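Local coordinates for protein N-methyltransferase (Streptoalloteichus sp. ATCC 53650, PDB 5BSZ) that probably transfers a methyl group from S-adenosylmethionine to the amino nitrogen of a deoxysugar, as a sugar N-methyltransferase linked to kedarcidin, at residues E35-V40 against V143-P148; G47-L52 against H68-A73; D101-R106 against M134-P139. All blocks are in the same frame, centred on the assembly; numbering follows the deposited sequence.

Interaction 1 of 3, residues E35-V40 against V143-P148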
loop_
_atom_site.group_PDB
_atom_site.type_symbol
_atom_site.label_atom_id
_atom_site.label_comp_id
_atom_site.label_asym_id
_atom_site.label_seq_id
_atom_site.Cartn_x
_atom_site.Cartn_y
_atom_site.Cartn_z
ATOM N N GLU A 35 -11.250 24.956 29.943
ATOM C CA GLU A 35 -11.146 25.487 31.297
ATOM C C GLU A 35 -9.775 26.042 31.643
ATOM O O GLU A 35 -9.672 27.137 32.268
ATOM C CB GLU A 35 -11.663 24.431 32.303
ATOM C CG GLU A 35 -11.568 24.787 33.780
ATOM C CD GLU A 35 -12.236 26.101 34.126
ATOM O OE1 GLU A 35 -11.739 26.761 35.077
ATOM O OE2 GLU A 35 -13.157 26.550 33.386
ATOM N N TRP A 36 -8.700 25.326 31.271
ATOM C CA TRP A 36 -7.379 25.944 31.445
ATOM C C TRP A 36 -7.309 27.350 30.878
ATOM O O TRP A 36 -6.808 28.277 31.507
ATOM C CB TRP A 36 -6.235 25.196 30.776
ATOM C CG TRP A 36 -6.084 23.758 31.117
ATOM C CD1 TRP A 36 -6.469 23.129 32.267
ATOM C CD2 TRP A 36 -5.485 22.756 30.279
ATOM N NE1 TRP A 36 -6.179 21.777 32.179
ATOM C CE2 TRP A 36 -5.542 21.530 30.991
ATOM C CE3 TRP A 36 -4.892 22.779 29.011
ATOM C CZ2 TRP A 36 -5.035 20.343 30.474
ATOM C CZ3 TRP A 36 -4.382 21.580 28.492
ATOM C CH2 TRP A 36 -4.451 20.394 29.228
ATOM N N VAL A 37 -7.751 27.490 29.634
ATOM C CA VAL A 37 -7.656 28.763 28.931
ATOM C C VAL A 37 -8.502 29.820 29.675
ATOM O O VAL A 37 -8.010 30.902 29.989
ATOM C CB VAL A 37 -8.170 28.640 27.470
ATOM C CG1 VAL A 37 -8.167 30.019 26.794
ATOM C CG2 VAL A 37 -7.301 27.660 26.673
ATOM N N ARG A 38 -9.751 29.493 29.968
ATOM C CA ARG A 38 -10.682 30.425 30.614
ATOM C C ARG A 38 -10.066 30.977 31.915
ATOM O O ARG A 38 -10.020 32.185 32.177
ATOM C CB ARG A 38 -12.025 29.731 30.905
ATOM C CG ARG A 38 -13.017 30.620 31.684
ATOM C CD ARG A 38 -14.141 29.834 32.359
ATOM N NE ARG A 38 -13.603 29.278 33.590
ATOM C CZ ARG A 38 -13.373 29.998 34.697
ATOM N NH1 ARG A 38 -13.772 31.268 34.798
ATOM N NH2 ARG A 38 -12.778 29.409 35.727
ATOM N N ARG A 39 -9.540 30.053 32.706
ATOM C CA ARG A 39 -9.016 30.339 34.037
ATOM C C ARG A 39 -7.788 31.213 33.968
ATOM O O ARG A 39 -7.703 32.232 34.665
ATOM C CB ARG A 39 -8.710 29.021 34.759
ATOM C CG ARG A 39 -8.187 29.125 36.175
ATOM C CD ARG A 39 -7.642 27.780 36.651
ATOM N NE ARG A 39 -6.315 27.989 37.222
ATOM C CZ ARG A 39 -5.780 27.274 38.200
ATOM N NH1 ARG A 39 -4.566 27.579 38.638
ATOM N NH2 ARG A 39 -6.435 26.249 38.726
ATOM N N VAL A 40 -6.811 30.832 33.143
ATOM C CA VAL A 40 -5.573 31.585 33.036
ATOM C C VAL A 40 -5.835 33.005 32.468
ATOM O O VAL A 40 -5.206 33.990 32.848
ATOM C CB VAL A 40 -4.576 30.824 32.117
ATOM C CG1 VAL A 40 -3.463 31.735 31.689
ATOM C CG2 VAL A 40 -4.007 29.583 32.804
ATOM N N VAL A 143 -3.952 38.426 26.782
ATOM C CA VAL A 143 -3.337 37.153 27.229
ATOM C C VAL A 143 -3.160 36.151 26.078
ATOM O O VAL A 143 -4.114 35.811 25.345
ATOM C CB VAL A 143 -4.185 36.494 28.310
ATOM C CG1 VAL A 143 -3.462 35.341 28.989
ATOM C CG2 VAL A 143 -4.624 37.512 29.384
ATOM N N LEU A 144 -1.932 35.675 25.967
ATOM C CA LEU A 144 -1.552 34.723 24.931
ATOM C C LEU A 144 -1.286 33.407 25.658
ATOM O O LEU A 144 -0.492 33.356 26.613
ATOM C CB LEU A 144 -0.331 35.223 24.192
ATOM C CG LEU A 144 -0.089 34.663 22.787
ATOM C CD1 LEU A 144 1.106 35.420 22.228
ATOM C CD2 LEU A 144 0.185 33.174 22.772
ATOM N N VAL A 145 -2.047 32.391 25.297
ATOM C CA VAL A 145 -1.950 31.056 25.935
ATOM C C VAL A 145 -1.498 29.996 24.931
ATOM O O VAL A 145 -2.184 29.657 23.951
ATOM C CB VAL A 145 -3.284 30.617 26.552
ATOM C CG1 VAL A 145 -3.191 29.338 27.328
ATOM C CG2 VAL A 145 -3.901 31.690 27.445
ATOM N N ILE A 146 -0.342 29.414 25.218
ATOM C CA ILE A 146 0.212 28.312 24.382
ATOM C C ILE A 146 0.269 27.019 25.182
ATOM O O ILE A 146 0.833 26.988 26.293
ATOM C CB ILE A 146 1.627 28.662 23.937
ATOM C CG1 ILE A 146 1.601 29.930 23.091
ATOM C CG2 ILE A 146 2.253 27.496 23.175
ATOM C CD1 ILE A 146 2.980 30.490 22.807
ATOM N N ASP A 147 -0.438 26.017 24.661
ATOM C CA ASP A 147 -0.359 24.649 25.129
ATOM C C ASP A 147 0.753 23.996 24.293
ATOM O O ASP A 147 0.538 23.614 23.143
ATOM C CB ASP A 147 -1.697 23.927 24.916
ATOM C CG ASP A 147 -1.691 22.468 25.419
ATOM O OD1 ASP A 147 -0.729 22.073 26.139
ATOM O OD2 ASP A 147 -2.638 21.713 25.051
ATOM N N PRO A 148 1.972 23.972 24.834
ATOM C CA PRO A 148 3.142 23.575 24.078
ATOM C C PRO A 148 3.114 22.089 23.767
ATOM O O PRO A 148 2.370 21.332 24.395
ATOM C CB PRO A 148 4.305 23.911 25.036
ATOM C CG PRO A 148 3.724 23.599 26.358
ATOM C CD PRO A 148 2.287 24.080 26.268
#

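Interaction 2 of 3, residues G47-L52 against H68-A73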
loop_
_atom_site.group_PDB
_atom_site.type_symbol
_atom_site.label_atom_id
_atom_site.label_comp_id
_atom_site.label_asym_id
_atom_site.label_seq_id
_atom_site.Cartn_x
_atom_site.Cartn_y
_atom_site.Cartn_z
ATOM N N GLY A 47 -12.204 40.915 32.797
ATOM C CA GLY A 47 -13.327 41.255 31.935
ATOM C C GLY A 47 -13.213 40.625 30.561
ATOM O O GLY A 47 -13.998 40.976 29.694
ATOM N N ALA A 48 -12.260 39.706 30.337
ATOM C CA ALA A 48 -11.975 39.208 28.969
ATOM C C ALA A 48 -13.232 38.644 28.316
ATOM O O ALA A 48 -13.919 37.787 28.911
ATOM C CB ALA A 48 -10.904 38.115 29.034
ATOM N N ARG A 49 -13.552 39.051 27.086
ATOM C CA ARG A 49 -14.769 38.498 26.441
ATOM C C ARG A 49 -14.608 38.077 24.991
ATOM O O ARG A 49 -15.520 37.501 24.396
ATOM C CB ARG A 49 -15.964 39.454 26.546
ATOM C CG ARG A 49 -15.811 40.766 25.811
ATOM C CD ARG A 49 -17.036 41.696 25.858
ATOM N NE ARG A 49 -18.359 41.131 25.557
ATOM C CZ ARG A 49 -18.986 41.025 24.382
ATOM N NH1 ARG A 49 -20.214 40.509 24.389
ATOM N NH2 ARG A 49 -18.460 41.371 23.193
ATOM N N SER A 50 -13.454 38.398 24.416
ATOM C CA SER A 50 -13.140 38.028 23.059
ATOM C C SER A 50 -11.901 37.124 23.031
ATOM O O SER A 50 -10.966 37.311 23.806
ATOM C CB SER A 50 -12.889 39.243 22.173
ATOM O OG SER A 50 -11.773 39.976 22.577
ATOM N N LEU A 51 -11.949 36.158 22.120
ATOM C CA LEU A 51 -10.900 35.103 22.060
ATOM C C LEU A 51 -10.717 34.611 20.629
ATOM O O LEU A 51 -11.697 34.340 19.898
ATOM C CB LEU A 51 -11.271 33.933 22.966
ATOM C CG LEU A 51 -10.231 32.785 23.000
ATOM C CD1 LEU A 51 -10.101 32.221 24.392
ATOM C CD2 LEU A 51 -10.587 31.687 22.032
ATOM N N LEU A 52 -9.451 34.484 20.235
ATOM C CA LEU A 52 -9.079 33.806 19.004
ATOM C C LEU A 52 -8.306 32.489 19.239
ATOM O O LEU A 52 -7.346 32.478 19.994
ATOM C CB LEU A 52 -8.225 34.749 18.184
ATOM C CG LEU A 52 -7.550 34.122 16.961
ATOM C CD1 LEU A 52 -8.546 33.879 15.844
ATOM C CD2 LEU A 52 -6.371 34.866 16.408
ATOM N N HIS A 68 -18.112 31.758 27.444
ATOM C CA HIS A 68 -17.392 32.719 28.287
ATOM C C HIS A 68 -16.856 33.860 27.464
ATOM O O HIS A 68 -16.687 34.967 27.974
ATOM C CB HIS A 68 -16.295 31.971 29.074
ATOM C CG HIS A 68 -16.850 30.829 29.867
ATOM N ND1 HIS A 68 -17.764 31.022 30.886
ATOM C CD2 HIS A 68 -16.730 29.482 29.719
ATOM C CE1 HIS A 68 -18.145 29.847 31.365
ATOM N NE2 HIS A 68 -17.520 28.900 30.687
ATOM N N PHE A 69 -16.547 33.576 26.199
ATOM C CA PHE A 69 -15.872 34.530 25.342
ATOM C C PHE A 69 -16.743 34.658 24.099
ATOM O O PHE A 69 -16.414 34.123 23.044
ATOM C CB PHE A 69 -14.453 34.081 24.998
ATOM C CG PHE A 69 -13.581 33.905 26.212
ATOM C CD1 PHE A 69 -12.999 34.991 26.832
ATOM C CD2 PHE A 69 -13.364 32.640 26.728
ATOM C CE1 PHE A 69 -12.206 34.812 27.955
ATOM C CE2 PHE A 69 -12.582 32.437 27.845
ATOM C CZ PHE A 69 -11.995 33.523 28.466
ATOM N N PRO A 70 -17.909 35.315 24.248
ATOM C CA PRO A 70 -18.918 35.273 23.177
ATOM C C PRO A 70 -18.452 35.937 21.872
ATOM O O PRO A 70 -19.022 35.658 20.840
ATOM C CB PRO A 70 -20.129 35.995 23.813
ATOM C CG PRO A 70 -19.547 36.883 24.893
ATOM C CD PRO A 70 -18.429 36.005 25.446
ATOM N N ASP A 71 -17.418 36.766 21.877
ATOM C CA ASP A 71 -16.932 37.400 20.623
ATOM C C ASP A 71 -15.640 36.615 20.250
ATOM O O ASP A 71 -14.528 36.960 20.655
ATOM C CB ASP A 71 -16.703 38.894 20.874
ATOM C CG ASP A 71 -15.949 39.624 19.773
ATOM O OD1 ASP A 71 -15.967 39.187 18.605
ATOM O OD2 ASP A 71 -15.294 40.667 20.081
ATOM N N ALA A 72 -15.822 35.549 19.474
ATOM C CA ALA A 72 -14.738 34.567 19.258
ATOM C C ALA A 72 -14.460 34.379 17.776
ATOM O O ALA A 72 -15.313 34.689 16.907
ATOM C CB ALA A 72 -15.123 33.229 19.883
ATOM N N ALA A 73 -13.283 33.817 17.487
ATOM C CA ALA A 73 -12.928 33.455 16.119
ATOM C C ALA A 73 -11.932 32.309 16.118
ATOM O O ALA A 73 -11.284 32.026 17.142
ATOM C CB ALA A 73 -12.330 34.614 15.327
HETATM O O HOH W 1 -15.657 42.043 22.394
#

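Interaction 3 of 3, residues D101-R106 against M134-P139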
loop_
_atom_site.group_PDB
_atom_site.type_symbol
_atom_site.label_atom_id
_atom_site.label_comp_id
_atom_site.label_asym_id
_atom_site.label_seq_id
_atom_site.Cartn_x
_atom_site.Cartn_y
_atom_site.Cartn_z
ATOM N N ASP A 101 1.911 33.436 9.749
ATOM C CA ASP A 101 1.857 34.827 9.316
ATOM C C ASP A 101 0.429 35.114 8.831
ATOM O O ASP A 101 0.014 34.658 7.747
ATOM C CB ASP A 101 2.902 35.038 8.228
ATOM C CG ASP A 101 2.966 36.500 7.776
ATOM O OD1 ASP A 101 2.835 36.764 6.576
ATOM O OD2 ASP A 101 2.960 37.360 8.662
ATOM N N PHE A 102 -0.382 35.648 9.733
ATOM C CA PHE A 102 -1.780 35.959 9.441
ATOM C C PHE A 102 -2.052 37.348 10.090
ATOM O O PHE A 102 -1.308 37.816 10.967
ATOM C CB PHE A 102 -2.744 34.878 9.980
ATOM C CG PHE A 102 -2.815 34.800 11.480
ATOM C CD1 PHE A 102 -1.928 34.020 12.209
ATOM C CD2 PHE A 102 -3.789 35.510 12.181
ATOM C CE1 PHE A 102 -1.959 33.994 13.594
ATOM C CE2 PHE A 102 -3.830 35.481 13.557
ATOM C CZ PHE A 102 -2.922 34.714 14.276
ATOM N N ASP A 103 -3.126 37.981 9.656
ATOM C CA ASP A 103 -3.530 39.302 10.181
ATOM C C ASP A 103 -5.011 39.429 9.870
ATOM O O ASP A 103 -5.434 39.368 8.731
ATOM C CB ASP A 103 -2.715 40.396 9.492
ATOM C CG ASP A 103 -1.380 40.603 10.167
ATOM O OD1 ASP A 103 -1.387 41.066 11.334
ATOM O OD2 ASP A 103 -0.331 40.271 9.554
ATOM N N LEU A 104 -5.786 39.557 10.922
ATOM C CA LEU A 104 -7.224 39.552 10.860
ATOM C C LEU A 104 -7.740 41.018 10.968
ATOM O O LEU A 104 -8.920 41.200 10.894
ATOM C CB LEU A 104 -7.746 38.785 12.073
ATOM C CG LEU A 104 -7.305 37.323 12.154
ATOM C CD1 LEU A 104 -8.090 36.615 13.238
ATOM C CD2 LEU A 104 -7.530 36.580 10.843
ATOM N N GLY A 105 -6.886 42.011 11.220
ATOM C CA GLY A 105 -7.320 43.412 11.285
ATOM C C GLY A 105 -8.094 43.765 12.544
ATOM O O GLY A 105 -8.848 44.707 12.521
ATOM N N ARG A 106 -7.960 42.983 13.622
ATOM C CA ARG A 106 -8.551 43.258 14.934
ATOM C C ARG A 106 -7.723 42.579 15.996
ATOM O O ARG A 106 -6.856 41.714 15.702
ATOM C CB ARG A 106 -10.001 42.753 15.047
ATOM C CG ARG A 106 -10.077 41.203 14.948
ATOM C CD ARG A 106 -11.421 40.709 15.473
ATOM N NE ARG A 106 -11.578 40.978 16.889
ATOM C CZ ARG A 106 -12.655 40.675 17.578
ATOM N NH1 ARG A 106 -13.720 40.195 16.958
ATOM N NH2 ARG A 106 -12.681 40.986 18.867
ATOM N N MET A 134 0.392 35.861 16.649
ATOM C CA MET A 134 -0.556 35.801 17.759
ATOM C C MET A 134 -0.597 37.077 18.624
ATOM O O MET A 134 -1.673 37.598 18.878
ATOM C CB MET A 134 -0.357 34.575 18.673
ATOM C CG MET A 134 -0.649 33.271 17.892
ATOM S SD MET A 134 -0.075 31.867 18.870
ATOM C CE MET A 134 -0.179 30.686 17.525
ATOM N N ALA A 135 0.574 37.534 19.079
ATOM C CA ALA A 135 0.716 38.717 19.942
ATOM C C ALA A 135 0.200 40.015 19.301
ATOM O O ALA A 135 -0.329 40.871 20.022
ATOM C CB ALA A 135 2.185 38.888 20.338
ATOM N N ARG A 136 0.315 40.183 17.988
ATOM C CA ARG A 136 -0.269 41.380 17.398
ATOM C C ARG A 136 -1.773 41.342 17.248
ATOM O O ARG A 136 -2.357 42.296 16.742
ATOM C CB ARG A 136 0.364 41.737 16.076
ATOM C CG ARG A 136 0.191 40.752 14.977
ATOM C CD ARG A 136 1.283 41.029 13.942
ATOM N NE ARG A 136 1.093 40.146 12.798
ATOM C CZ ARG A 136 2.011 39.328 12.266
ATOM N NH1 ARG A 136 3.269 39.264 12.730
ATOM N NH2 ARG A 136 1.646 38.561 11.249
ATOM N N HIS A 137 -2.402 40.233 17.643
ATOM C CA HIS A 137 -3.850 40.242 17.746
ATOM C C HIS A 137 -4.330 40.458 19.150
ATOM O O HIS A 137 -5.477 40.109 19.467
ATOM C CB HIS A 137 -4.435 38.950 17.205
ATOM C CG HIS A 137 -4.264 38.845 15.730
ATOM N ND1 HIS A 137 -3.073 38.472 15.130
ATOM C CD2 HIS A 137 -5.115 39.164 14.732
ATOM C CE1 HIS A 137 -3.222 38.519 13.819
ATOM N NE2 HIS A 137 -4.447 38.948 13.558
ATOM N N LEU A 138 -3.443 40.997 19.990
ATOM C CA LEU A 138 -3.794 41.321 21.365
ATOM C C LEU A 138 -3.658 42.814 21.650
ATOM O O LEU A 138 -2.719 43.438 21.143
ATOM C CB LEU A 138 -2.841 40.643 22.351
ATOM C CG LEU A 138 -2.890 39.118 22.407
ATOM C CD1 LEU A 138 -1.770 38.572 23.268
ATOM C CD2 LEU A 138 -4.215 38.675 22.923
ATOM N N PRO A 139 -4.535 43.366 22.505
ATOM C CA PRO A 139 -4.253 44.717 22.998
ATOM C C PRO A 139 -3.241 44.666 24.146
ATOM O O PRO A 139 -2.844 43.587 24.583
ATOM C CB PRO A 139 -5.591 45.140 23.560
ATOM C CG PRO A 139 -6.075 43.881 24.181
ATOM C CD PRO A 139 -5.741 42.823 23.139
HETATM O O HOH W 2 -4.107 42.652 14.671
#

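Interaction 1 of 3, residues E35-V40 against V143-P148
The indole of Trp36 meets Asp147 at the edge of its six-membered ring: OD2 of Asp147 lies near the ring plane, 3.9 Å from CZ3 of Trp36, and the carboxylate is turned 86° against the indole. A carboxylate oxygen suits such an edge, where the ring hydrogens carry a slight positive charge. Trp36 holds CG beside its own backbone N (chi1 -54°), which sends the ring toward the strand's end. The stronger partners of Asp147 are polar: OD2 accepts the backbone N-H of Thr115, an S-adenosylhomocysteine-binding residue, and OD1 forms a salt bridge with Arg238. This places the carboxylate just beyond the C-terminal end of strand 143-146, an inner strand of a Rossmann-like methyltransferase sheet. Helix 30-44 covers one face of that sheet and runs roughly antiparallel to the strand, at 151°, the short segment axes 9.6 Å apart. Beta-branched valines, at home in strands, fill the space between. CG1 of Val40 rests 4.3 Å from CG2 of Val145, and CG2 of Val37 4.5 Å from CG1 of Val145. At the strand's start, CG1 of Val143 lies 4.4 Å from the carbonyl O of Val40. Leu144 and Ile146 point to the other face, against helix 124-135.

Interaction 2 of 3, residues G47-L52 against H68-A73
Leu51 lies over one face of the Phe69 ring, its CD1 in a CH-pi contact 4.3 Å from the ring centroid and displaced from the ring centre. Leu51 lies in strand 50-54 and Phe69 just ahead of its parallel neighbour 71-76; helix 60-65 joins the two strands as a beta-alpha-beta unit of a Rossmann-like sheet. With CG of Phe69 beside the backbone N (chi1 -60°), the ring stands beside the residues leading into the neighbouring strand and brings an edge to Ala48, whose CB is 3.7 Å from CE1 of Phe69. Val41 of helix 30-44 also touches this ring, so a flat, apolar side chain suits the place. Were Phe69 replaced by an alanine, a gap would probably open between Ala48 and Leu51, leaving the CD1 methyl of Leu51 without its aromatic partner. Backbone pairing fixes the register: Leu51 gives its N-H to O of Asp71 at 3.1 Å and receives N of Ala73 on its own O at 2.9 Å, while O of Arg49 takes N of Asp71. On the face of Ser50 and Leu52, small Ala73 leaves room for leucine, its CB lying 3.9 Å from CD1 of Leu52. Ser50 OG turns to the backbone N of Asp109, and the carboxylate of Asp71 pairs with Arg106 through OD2. Nearer solvent, the Arg49 side chain crosses Pro70 at about a right angle, CG of Pro70 lying over one face of the guanidinium. NH2 of Arg49 stays 4.5 Å from OD2 of Asp71, beyond salt-bridge range, the two planes inclined by 37°. A water at the guanidinium edge spans the distance, accepting from NH2 of Arg49 at 3.0 Å and donating to OD2 of Asp71 at 2.7 Å.

Interaction 3 of 3, residues D101-R106 against M134-P139
Arg136 and His137, just past the end of helix 124-135, fasten the loop 101-106 that lies between strands 94-96 and 110-113 of the Rossmann-like methyltransferase fold. A type I beta turn from Ala135 to Leu138 sends both side chains toward the loop. The charged contacts form a salt-bridge network in which one guanidinium serves two aspartates. NE of Arg136 binds OD1 of Asp103 at 3.0 Å, on the syn side of the carboxylate, whose plane lies only 23° from that of the guanidinium; a weak bond from NH2 to OD2 of Asp103 adds to this grip. NH2 also reaches OD2 of Asp101 at 3.1 Å, but there it meets the anti side and the planes are 73° apart. The Arg136 chain runs out straight as far as NE and carries the guanidinium this far along the loop, and arginine suits the place because several N-H groups can be shared.

Among the hydrogen bonds to and from the backbone, NH2 of Arg136 meets O of Phe102 at 3.1 Å, from above the carbonyl plane. NE2 of His137, in its ring plane, accepts the backbone N-H of Leu104 at 3.0 Å, while ND1 bonds to O of Ala133. One accepting and one carbonyl-facing nitrogen are consistent with a neutral imidazole protonated on ND1, and these two bonds fix the ring's rotation.

By packing, the Phe102 ring and the imidazole are nearly parallel, 20° apart, but strongly displaced, and their exact spacing is doubtful. CG of Leu104 lies 3.6 Å from NE2 of His137, beside the bond from its own N-H. A bridging water sits off-centre against the opposite imidazole face, donating to O of Arg106 at 3.1 Å and to O of Arg136 at 2.7 Å.

In the fold
From the N terminus, helix 30-44 supplies the first half of interaction 1, whose partner comes 103 residues later. Strand 50-54 follows, and the return through helix 60-65 to strand 71-76 closes interaction 2. The chain then passes strand 94-96, opens interaction 3 at 101-106 and closes it after helix 124-135. Strand 143-146 finally completes interaction 1. Interactions 2 and 3 are thus in series and both nest inside interaction 1; none cross. They tie helix 30-44, sheet strands and a peripheral loop together, and they touch one another: Val37 packs on Leu51, Leu52 on Leu104, and Leu144 on Leu138.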